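Local coordinates for guanine deaminase (Escherichia coli, PDB 6OHB), which hydrolyses guanine to xanthine and ammonia with the help of one zinc ion per subunit, the single step from guanine to xanthine in purine degradation, at residues G13-V18 / G378-G383; L73-F78 / E358-A363; L309-K314 / Q348-R353. All coordinates share one frame; numbering follows the deposited sequence.

Contact 1. Residues G13-V18 / G378-G383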
loop_
_atom_site.group_PDB
_atom_site.type_symbol
_atom_site.label_atom_id
_atom_site.label_comp_id
_atom_site.label_asym_id
_atom_site.label_seq_id
_atom_site.Cartn_x
_atom_site.Cartn_y
_atom_site.Cartn_z
ATOM N N GLY A 13 -5.160 8.532 -28.543
ATOM C CA GLY A 13 -5.125 7.358 -27.685
ATOM C C GLY A 13 -6.483 7.107 -27.054
ATOM O O GLY A 13 -7.501 7.582 -27.538
ATOM N N SER A 14 -6.462 6.349 -25.966
ATOM C CA SER A 14 -7.656 6.055 -25.191
ATOM C C SER A 14 -7.772 7.080 -24.070
ATOM O O SER A 14 -6.778 7.409 -23.431
ATOM C CB SER A 14 -7.583 4.641 -24.624
ATOM O OG SER A 14 -8.112 3.708 -25.543
ATOM N N PHE A 15 -8.977 7.599 -23.845
ATOM C CA PHE A 15 -9.197 8.690 -22.903
ATOM C C PHE A 15 -10.315 8.316 -21.948
ATOM O O PHE A 15 -11.262 7.614 -22.322
ATOM C CB PHE A 15 -9.596 10.002 -23.611
ATOM C CG PHE A 15 -8.518 10.600 -24.460
ATOM C CD1 PHE A 15 -8.291 10.141 -25.752
ATOM C CD2 PHE A 15 -7.730 11.621 -23.969
ATOM C CE1 PHE A 15 -7.292 10.694 -26.526
ATOM C CE2 PHE A 15 -6.732 12.175 -24.736
ATOM C CZ PHE A 15 -6.510 11.715 -26.012
ATOM N N ILE A 16 -10.221 8.815 -20.719
ATOM C CA ILE A 16 -11.335 8.695 -19.783
ATOM C C ILE A 16 -11.398 9.945 -18.916
ATOM O O ILE A 16 -10.370 10.420 -18.424
ATOM C CB ILE A 16 -11.224 7.414 -18.930
ATOM C CG1 ILE A 16 -12.276 7.398 -17.821
ATOM C CG2 ILE A 16 -9.827 7.265 -18.363
ATOM C CD1 ILE A 16 -12.576 6.006 -17.306
ATOM N N ASP A 17 -12.601 10.497 -18.754
ATOM C CA ASP A 17 -12.800 11.643 -17.871
ATOM C C ASP A 17 -14.248 11.661 -17.394
ATOM O O ASP A 17 -15.088 10.894 -17.868
ATOM C CB ASP A 17 -12.403 12.969 -18.553
ATOM C CG ASP A 17 -13.278 13.319 -19.768
ATOM O OD1 ASP A 17 -13.911 12.421 -20.374
ATOM O OD2 ASP A 17 -13.322 14.515 -20.129
ATOM N N VAL A 18 -14.525 12.513 -16.408
ATOM C CA VAL A 18 -15.883 12.732 -15.913
ATOM C C VAL A 18 -16.340 14.094 -16.420
ATOM O O VAL A 18 -15.686 15.109 -16.153
ATOM C CB VAL A 18 -15.948 12.665 -14.380
ATOM C CG1 VAL A 18 -17.380 12.864 -13.900
ATOM C CG2 VAL A 18 -15.365 11.347 -13.867
ATOM N N GLY A 378 -9.704 19.252 -14.736
ATOM C CA GLY A 378 -10.423 18.098 -14.230
ATOM C C GLY A 378 -10.990 17.181 -15.290
ATOM O O GLY A 378 -11.313 16.026 -14.978
ATOM N N ASN A 379 -11.152 17.650 -16.522
ATOM C CA ASN A 379 -11.611 16.788 -17.604
ATOM C C ASN A 379 -11.151 17.395 -18.927
ATOM O O ASN A 379 -10.368 18.350 -18.956
ATOM C CB ASN A 379 -13.128 16.574 -17.536
ATOM C CG ASN A 379 -13.907 17.872 -17.393
ATOM O OD1 ASN A 379 -13.447 18.940 -17.797
ATOM N ND2 ASN A 379 -15.097 17.781 -16.811
ATOM N N PHE A 380 -11.622 16.816 -20.031
ATOM C CA PHE A 380 -11.189 17.207 -21.365
ATOM C C PHE A 380 -12.226 18.067 -22.085
ATOM O O PHE A 380 -12.327 18.015 -23.315
ATOM C CB PHE A 380 -10.847 15.966 -22.191
ATOM C CG PHE A 380 -9.719 15.155 -21.619
ATOM C CD1 PHE A 380 -8.420 15.643 -21.626
ATOM C CD2 PHE A 380 -9.958 13.912 -21.058
ATOM C CE1 PHE A 380 -7.379 14.898 -21.096
ATOM C CE2 PHE A 380 -8.926 13.166 -20.522
ATOM C CZ PHE A 380 -7.638 13.657 -20.541
ATOM N N LEU A 381 -12.999 18.855 -21.342
ATOM C CA LEU A 381 -13.951 19.765 -21.966
ATOM C C LEU A 381 -13.205 20.887 -22.687
ATOM O O LEU A 381 -12.205 21.401 -22.167
ATOM C CB LEU A 381 -14.895 20.366 -20.925
ATOM C CG LEU A 381 -15.890 19.453 -20.210
ATOM C CD1 LEU A 381 -16.625 20.240 -19.133
ATOM C CD2 LEU A 381 -16.874 18.832 -21.193
ATOM N N PRO A 382 -13.647 21.273 -23.887
ATOM C CA PRO A 382 -13.015 22.400 -24.588
ATOM C C PRO A 382 -12.909 23.628 -23.692
ATOM O O PRO A 382 -13.812 23.931 -22.908
ATOM C CB PRO A 382 -13.952 22.647 -25.777
ATOM C CG PRO A 382 -14.575 21.305 -26.044
ATOM C CD PRO A 382 -14.697 20.624 -24.695
ATOM N N GLY A 383 -11.775 24.319 -23.788
ATOM C CA GLY A 383 -11.492 25.453 -22.940
ATOM C C GLY A 383 -10.730 25.144 -21.662
ATOM O O GLY A 383 -10.132 26.058 -21.084
HETATM O O HOH W 1 -12.255 13.559 -14.783
#
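Phe-15 turns the edge of its ring onto one face of the Phe-380 ring, a T-shaped stack with the planes at 86° and the Phe-15 and Phe-380 ring centroids 5.4 Å apart. The touching atom, Phe-15 CD2, sits above the rim of that face, 4.0 Å from Phe-380 CE2. At the edge of the Phe-380 ring, near its plane, lies the carbonyl oxygen Ile-16 O, 3.7 Å from Phe-380 CE2. Phe-50 meets both rings and completes a small aromatic cluster.

Strand 14-18 belongs to the small beta domain that accompanies the TIM barrel in the amidohydrolase family; it runs between strands 32-35 and 73-84. Residues 378-383 form the loop that leads from the last barrel helices back to this domain through strand 388-391, and they meet strand 14-18 through side chains, the backbone N of Phe-380 and a water held by Gly-378 O. Asp-17 has CG between its backbone N and carbonyl carbon (chi1 64°), which swings the carboxylate toward the loop. Asp-17 OD2 accepts a nearly straight bond from Phe-380 N at 2.9 Å, on the anti side of the carboxylate, and also forms a salt bridge with Arg-33; this buried oxygen is thus held by a backbone N-H and a cationic group together. Asn-379 ND2 gives a hydrogen bond of 2.8 Å to Val-18 O, with donor and acceptor each in the other's plane, while its OD1 turns to Lys-384 NZ. A water accepts from Val-18 N at 3.0 Å and donates to Gly-378 O at 2.6 Å.

Contact 2. Residues L73-F78 / E358-A363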
loop_
_atom_site.group_PDB
_atom_site.type_symbol
_atom_site.label_atom_id
_atom_site.label_comp_id
_atom_site.label_asym_id
_atom_site.label_seq_id
_atom_site.Cartn_x
_atom_site.Cartn_y
_atom_site.Cartn_z
ATOM N N LEU A 73 -3.641 4.741 -21.498
ATOM C CA LEU A 73 -4.872 5.387 -21.069
ATOM C C LEU A 73 -4.567 6.808 -20.615
ATOM O O LEU A 73 -3.711 7.017 -19.757
ATOM C CB LEU A 73 -5.538 4.582 -19.952
ATOM C CG LEU A 73 -7.064 4.628 -19.890
ATOM C CD1 LEU A 73 -7.672 3.631 -20.876
ATOM C CD2 LEU A 73 -7.514 4.327 -18.468
ATOM N N ILE A 74 -5.290 7.782 -21.155
ATOM C CA ILE A 74 -5.026 9.193 -20.908
ATOM C C ILE A 74 -6.121 9.722 -19.994
ATOM O O ILE A 74 -7.319 9.610 -20.304
ATOM C CB ILE A 74 -4.951 9.994 -22.216
ATOM C CG1 ILE A 74 -3.941 9.351 -23.165
ATOM C CG2 ILE A 74 -4.583 11.445 -21.938
ATOM C CD1 ILE A 74 -3.786 10.102 -24.489
ATOM N N VAL A 75 -5.699 10.292 -18.870
ATOM C CA VAL A 75 -6.606 10.780 -17.835
ATOM C C VAL A 75 -6.242 12.224 -17.526
ATOM O O VAL A 75 -5.119 12.670 -17.809
ATOM C CB VAL A 75 -6.530 9.906 -16.560
ATOM C CG1 VAL A 75 -6.831 8.468 -16.900
ATOM C CG2 VAL A 75 -5.150 10.017 -15.919
ATOM N N PRO A 76 -7.171 12.993 -16.966
ATOM C CA PRO A 76 -6.810 14.336 -16.506
ATOM C C PRO A 76 -5.806 14.249 -15.366
ATOM O O PRO A 76 -5.761 13.262 -14.629
ATOM C CB PRO A 76 -8.144 14.929 -16.038
ATOM C CG PRO A 76 -9.195 14.078 -16.674
ATOM C CD PRO A 76 -8.604 12.712 -16.780
ATOM N N GLY A 77 -4.987 15.291 -15.238
ATOM C CA GLY A 77 -3.975 15.304 -14.194
ATOM C C GLY A 77 -4.595 15.154 -12.816
ATOM O O GLY A 77 -5.685 15.661 -12.541
ATOM N N PHE A 78 -3.910 14.409 -11.951
ATOM C CA PHE A 78 -4.412 14.199 -10.601
ATOM C C PHE A 78 -4.283 15.461 -9.753
ATOM O O PHE A 78 -3.362 16.273 -9.926
ATOM C CB PHE A 78 -3.683 13.032 -9.931
ATOM C CG PHE A 78 -3.823 11.736 -10.674
ATOM C CD1 PHE A 78 -5.065 11.312 -11.122
ATOM C CD2 PHE A 78 -2.714 10.952 -10.944
ATOM C CE1 PHE A 78 -5.202 10.127 -11.816
ATOM C CE2 PHE A 78 -2.844 9.762 -11.640
ATOM C CZ PHE A 78 -4.093 9.350 -12.076
ATOM N N GLU A 358 -16.061 6.309 -8.375
ATOM C CA GLU A 358 -15.937 7.308 -7.314
ATOM C C GLU A 358 -14.477 7.654 -7.039
ATOM O O GLU A 358 -14.139 8.827 -6.837
ATOM C CB GLU A 358 -16.618 6.814 -6.038
ATOM C CG GLU A 358 -16.775 7.888 -4.972
ATOM C CD GLU A 358 -17.427 7.362 -3.705
ATOM O OE1 GLU A 358 -17.925 6.216 -3.715
ATOM O OE2 GLU A 358 -17.453 8.103 -2.702
ATOM N N ALA A 359 -13.602 6.645 -7.013
ATOM C CA ALA A 359 -12.182 6.895 -6.780
ATOM C C ALA A 359 -11.584 7.739 -7.897
ATOM O O ALA A 359 -10.877 8.726 -7.644
ATOM C CB ALA A 359 -11.439 5.563 -6.646
ATOM N N PHE A 360 -11.865 7.368 -9.149
ATOM C CA PHE A 360 -11.373 8.153 -10.276
ATOM C C PHE A 360 -11.911 9.580 -10.221
ATOM O O PHE A 360 -11.181 10.541 -10.486
ATOM C CB PHE A 360 -11.755 7.465 -11.588
ATOM C CG PHE A 360 -11.338 8.219 -12.821
ATOM C CD1 PHE A 360 -10.036 8.141 -13.288
ATOM C CD2 PHE A 360 -12.253 8.986 -13.526
ATOM C CE1 PHE A 360 -9.647 8.829 -14.430
ATOM C CE2 PHE A 360 -11.872 9.677 -14.668
ATOM C CZ PHE A 360 -10.565 9.597 -15.119
ATOM N N TYR A 361 -13.182 9.737 -9.847
ATOM C CA TYR A 361 -13.776 11.064 -9.753
ATOM C C TYR A 361 -13.076 11.908 -8.698
ATOM O O TYR A 361 -12.692 13.056 -8.957
ATOM C CB TYR A 361 -15.265 10.929 -9.439
ATOM C CG TYR A 361 -15.984 12.236 -9.244
ATOM C CD1 TYR A 361 -16.354 13.021 -10.335
ATOM C CD2 TYR A 361 -16.312 12.682 -7.971
ATOM C CE1 TYR A 361 -17.022 14.217 -10.158
ATOM C CE2 TYR A 361 -16.979 13.874 -7.783
ATOM C CZ TYR A 361 -17.333 14.641 -8.880
ATOM O OH TYR A 361 -17.999 15.831 -8.694
ATOM N N LEU A 362 -12.885 11.349 -7.501
ATOM C CA LEU A 362 -12.222 12.103 -6.442
ATOM C C LEU A 362 -10.786 12.437 -6.813
ATOM O O LEU A 362 -10.257 13.465 -6.375
ATOM C CB LEU A 362 -12.266 11.318 -5.132
ATOM C CG LEU A 362 -13.646 11.170 -4.487
ATOM C CD1 LEU A 362 -13.583 10.228 -3.293
ATOM C CD2 LEU A 362 -14.185 12.524 -4.075
ATOM N N ALA A 363 -10.143 11.594 -7.630
ATOM C CA ALA A 363 -8.763 11.863 -8.021
ATOM C C ALA A 363 -8.659 12.997 -9.036
ATOM O O ALA A 363 -7.621 13.664 -9.104
ATOM C CB ALA A 363 -8.116 10.596 -8.578
#
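The carbonyl oxygen Ala-363 O is approached by several carbon atoms of Phe-78: Phe-78 CA makes a CA-H...O contact with Ala-363 O at 3.6 Å, bent to 140° at the hydrogen, and Phe-78 CD1 brings the ring edge to 4.0 Å from the same Ala-363 O. The site is a domain junction of the amidohydrolase fold. Strand 73-84 starts in the small beta domain, between strands 14-18 and 388-391, and continues as the first strand of the TIM barrel, where His-82 and His-84 bind the zinc ion; the last turn of helix 356-363 packs on its early part through Phe-360 and Ala-363.

Apart from this oxygen the packing is apolar. Phe-360 has CG anti to its backbone N (chi1 178°), a setting that sends the ring out from the helix toward the strand. The ring arrives with its far end: CE1 faces Val-75, with Val-75 CB in the ring plane and Val-75 CG1 3.8 Å from Phe-360 CE1. The adjoining Phe-360 CZ reaches Pro-76 CD at 4.0 Å, the Pro-76 and Phe-360 side chains crossing at about a right angle. Ile-16 of strand 14-18 also touches Phe-360, and Met-336 packs on both Phe-78 and Ala-363. One turn along the helix from Phe-360, the methyl Ala-363 CB lies 4.0 Å from Phe-78 CD1.

Contact 3. Residues L309-K314 / Q348-R353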
loop_
_atom_site.group_PDB
_atom_site.type_symbol
_atom_site.label_atom_id
_atom_site.label_comp_id
_atom_site.label_asym_id
_atom_site.label_seq_id
_atom_site.Cartn_x
_atom_site.Cartn_y
_atom_site.Cartn_z
ATOM N N LEU A 309 -10.795 6.676 10.969
ATOM C CA LEU A 309 -11.333 6.429 9.637
ATOM C C LEU A 309 -12.281 7.557 9.249
ATOM O O LEU A 309 -13.296 7.776 9.919
ATOM C CB LEU A 309 -12.045 5.074 9.593
ATOM C CG LEU A 309 -11.382 3.939 10.380
ATOM C CD1 LEU A 309 -12.221 2.674 10.307
ATOM C CD2 LEU A 309 -9.980 3.679 9.858
ATOM N N PHE A 310 -11.958 8.253 8.156
ATOM C CA PHE A 310 -12.778 9.367 7.698
ATOM C C PHE A 310 -14.096 8.840 7.157
ATOM O O PHE A 310 -14.124 7.874 6.388
ATOM C CB PHE A 310 -12.033 10.167 6.624
ATOM C CG PHE A 310 -12.874 11.219 5.934
ATOM C CD1 PHE A 310 -13.136 12.435 6.546
ATOM C CD2 PHE A 310 -13.392 10.991 4.666
ATOM C CE1 PHE A 310 -13.898 13.396 5.914
ATOM C CE2 PHE A 310 -14.159 11.950 4.025
ATOM C CZ PHE A 310 -14.411 13.155 4.650
ATOM N N ASN A 311 -15.190 9.488 7.555
ATOM C CA ASN A 311 -16.540 9.037 7.219
ATOM C C ASN A 311 -16.964 9.706 5.914
ATOM O O ASN A 311 -17.670 10.714 5.890
ATOM C CB ASN A 311 -17.500 9.356 8.361
ATOM C CG ASN A 311 -18.819 8.621 8.243
ATOM O OD1 ASN A 311 -19.051 7.878 7.290
ATOM N ND2 ASN A 311 -19.701 8.836 9.214
ATOM N N LEU A 312 -16.504 9.124 4.803
ATOM C CA LEU A 312 -16.841 9.665 3.490
ATOM C C LEU A 312 -18.337 9.582 3.219
ATOM O O LEU A 312 -18.891 10.433 2.511
ATOM C CB LEU A 312 -16.057 8.929 2.401
ATOM C CG LEU A 312 -16.295 9.389 0.959
ATOM C CD1 LEU A 312 -15.784 10.807 0.756
ATOM C CD2 LEU A 312 -15.644 8.436 -0.031
ATOM N N LYS A 313 -19.004 8.568 3.775
ATOM C CA LYS A 313 -20.438 8.409 3.563
ATOM C C LYS A 313 -21.214 9.573 4.166
ATOM O O LYS A 313 -22.113 10.134 3.522
ATOM C CB LYS A 313 -20.899 7.079 4.159
ATOM C CG LYS A 313 -22.402 6.885 4.200
ATOM C CD LYS A 313 -22.731 5.553 4.851
ATOM C CE LYS A 313 -24.218 5.388 5.105
ATOM N NZ LYS A 313 -24.483 4.175 5.934
ATOM N N LYS A 314 -20.850 9.983 5.383
ATOM C CA LYS A 314 -21.502 11.147 5.974
ATOM C C LYS A 314 -21.136 12.413 5.218
ATOM O O LYS A 314 -21.932 13.357 5.170
ATOM C CB LYS A 314 -21.123 11.282 7.454
ATOM N N GLN A 348 -13.600 0.195 3.338
ATOM C CA GLN A 348 -13.990 -1.191 3.585
ATOM C C GLN A 348 -14.067 -1.468 5.080
ATOM O O GLN A 348 -14.937 -2.217 5.539
ATOM C CB GLN A 348 -13.001 -2.154 2.927
ATOM C CG GLN A 348 -13.295 -2.489 1.473
ATOM C CD GLN A 348 -14.633 -3.180 1.280
ATOM O OE1 GLN A 348 -15.533 -2.643 0.630
ATOM N NE2 GLN A 348 -14.779 -4.367 1.861
ATOM N N LEU A 349 -13.157 -0.874 5.857
ATOM C CA LEU A 349 -13.242 -1.022 7.304
ATOM C C LEU A 349 -14.487 -0.351 7.865
ATOM O O LEU A 349 -15.014 -0.792 8.896
ATOM C CB LEU A 349 -11.999 -0.452 7.976
ATOM C CG LEU A 349 -10.748 -1.326 7.957
ATOM C CD1 LEU A 349 -9.618 -0.560 8.600
ATOM C CD2 LEU A 349 -10.977 -2.648 8.672
ATOM N N GLN A 350 -14.983 0.702 7.214
ATOM C CA GLN A 350 -16.229 1.312 7.677
ATOM C C GLN A 350 -17.486 0.729 7.028
ATOM O O GLN A 350 -18.583 1.251 7.258
ATOM C CB GLN A 350 -16.199 2.826 7.462
ATOM C CG GLN A 350 -15.056 3.507 8.167
ATOM C CD GLN A 350 -15.028 4.993 7.902
ATOM O OE1 GLN A 350 -15.894 5.731 8.366
ATOM N NE2 GLN A 350 -14.034 5.441 7.147
ATOM N N GLY A 351 -17.363 -0.330 6.231
ATOM C CA GLY A 351 -18.516 -0.876 5.540
ATOM C C GLY A 351 -18.957 -0.103 4.317
ATOM O O GLY A 351 -20.046 -0.367 3.794
ATOM N N TYR A 352 -18.150 0.841 3.847
ATOM C CA TYR A 352 -18.463 1.665 2.687
ATOM C C TYR A 352 -17.664 1.173 1.487
ATOM O O TYR A 352 -16.435 1.071 1.554
ATOM C CB TYR A 352 -18.137 3.129 2.987
ATOM C CG TYR A 352 -18.460 4.108 1.885
ATOM C CD1 TYR A 352 -17.498 4.473 0.949
ATOM C CD2 TYR A 352 -19.715 4.694 1.799
ATOM C CE1 TYR A 352 -17.784 5.380 -0.054
ATOM C CE2 TYR A 352 -20.010 5.604 0.798
ATOM C CZ TYR A 352 -19.041 5.945 -0.124
ATOM O OH TYR A 352 -19.330 6.851 -1.122
ATOM N N ARG A 353 -18.360 0.865 0.394
ATOM C CA ARG A 353 -17.718 0.364 -0.818
ATOM C C ARG A 353 -17.353 1.552 -1.700
ATOM O O ARG A 353 -18.234 2.239 -2.227
ATOM C CB ARG A 353 -18.631 -0.611 -1.556
#
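Gln-350 leaves its backbone with CG beside the N (chi1 -58°) and then runs extended, which carries its amide across to Leu-309 and Phe-310; Tyr-352, with CG anti to the backbone N (chi1 -178°), sends its ring to the start of helix 312-317. Gln-350 NE2 donates to Phe-310 O at 2.6 Å. Phe-310 O lies close to the plane of the Gln-350 amide, whereas NE2 stands well above the plane of the Phe-310 carbonyl. The same oxygen also takes a weak bond from Leu-312 N, closing an inverse gamma turn centred on Asn-311. Leu-309 slides past the glutamine chain in the opposite direction, with Leu-309 CB 3.2 Å from Gln-350 NE2 and Leu-309 CD1 3.6 Å from Gln-350 CG.

Two helix ends meet here, on the outside of the TIM barrel. Asn-311 is the N-cap of helix 312-317, its OD1 accepting a weak, long bond from Lys-314 N. Helix 336-349 stops in a Schellman motif with Gly-351 at C-prime: Gly-351 N bonds to Gln-348 O at 3.2 Å, and Tyr-352 N to Leu-347 O. The chain then turns so that the Tyr-352 ring lies against the first residues of the other helix. Lys-313 CB is 3.6 Å from Tyr-352 CD2, and Leu-312 CD2 is 3.7 Å from Tyr-352 CE1, while Tyr-352 OH bonds to Glu-358. Leu-309 CD1 packs on Leu-349 CB at 3.9 Å, and both leucines also touch Leu-349 of the second subunit.

In the fold
After strand 8-12, strand 14-18 supplies one half of contact 1, whose other half comes only at 378-383; contact 1 therefore closes the longest loop, with the barrel inside it. Contact 2 opens at 73-78, where the chain passes into the barrel, and closes at 358-363, inside the loop of contact 1. Contact 3, between 309-314 and 348-353, closes a short loop inside that of contact 2, so none cross. Contacts 1 and 2 touch through the neighbouring strands 14-18 and 73-84. Glu-358 of contact 2 reaches Tyr-352 of contact 3, whereas contacts 1 and 3 stand about 29 Å apart between centres. The series leads from the beta domain to the subunit interface.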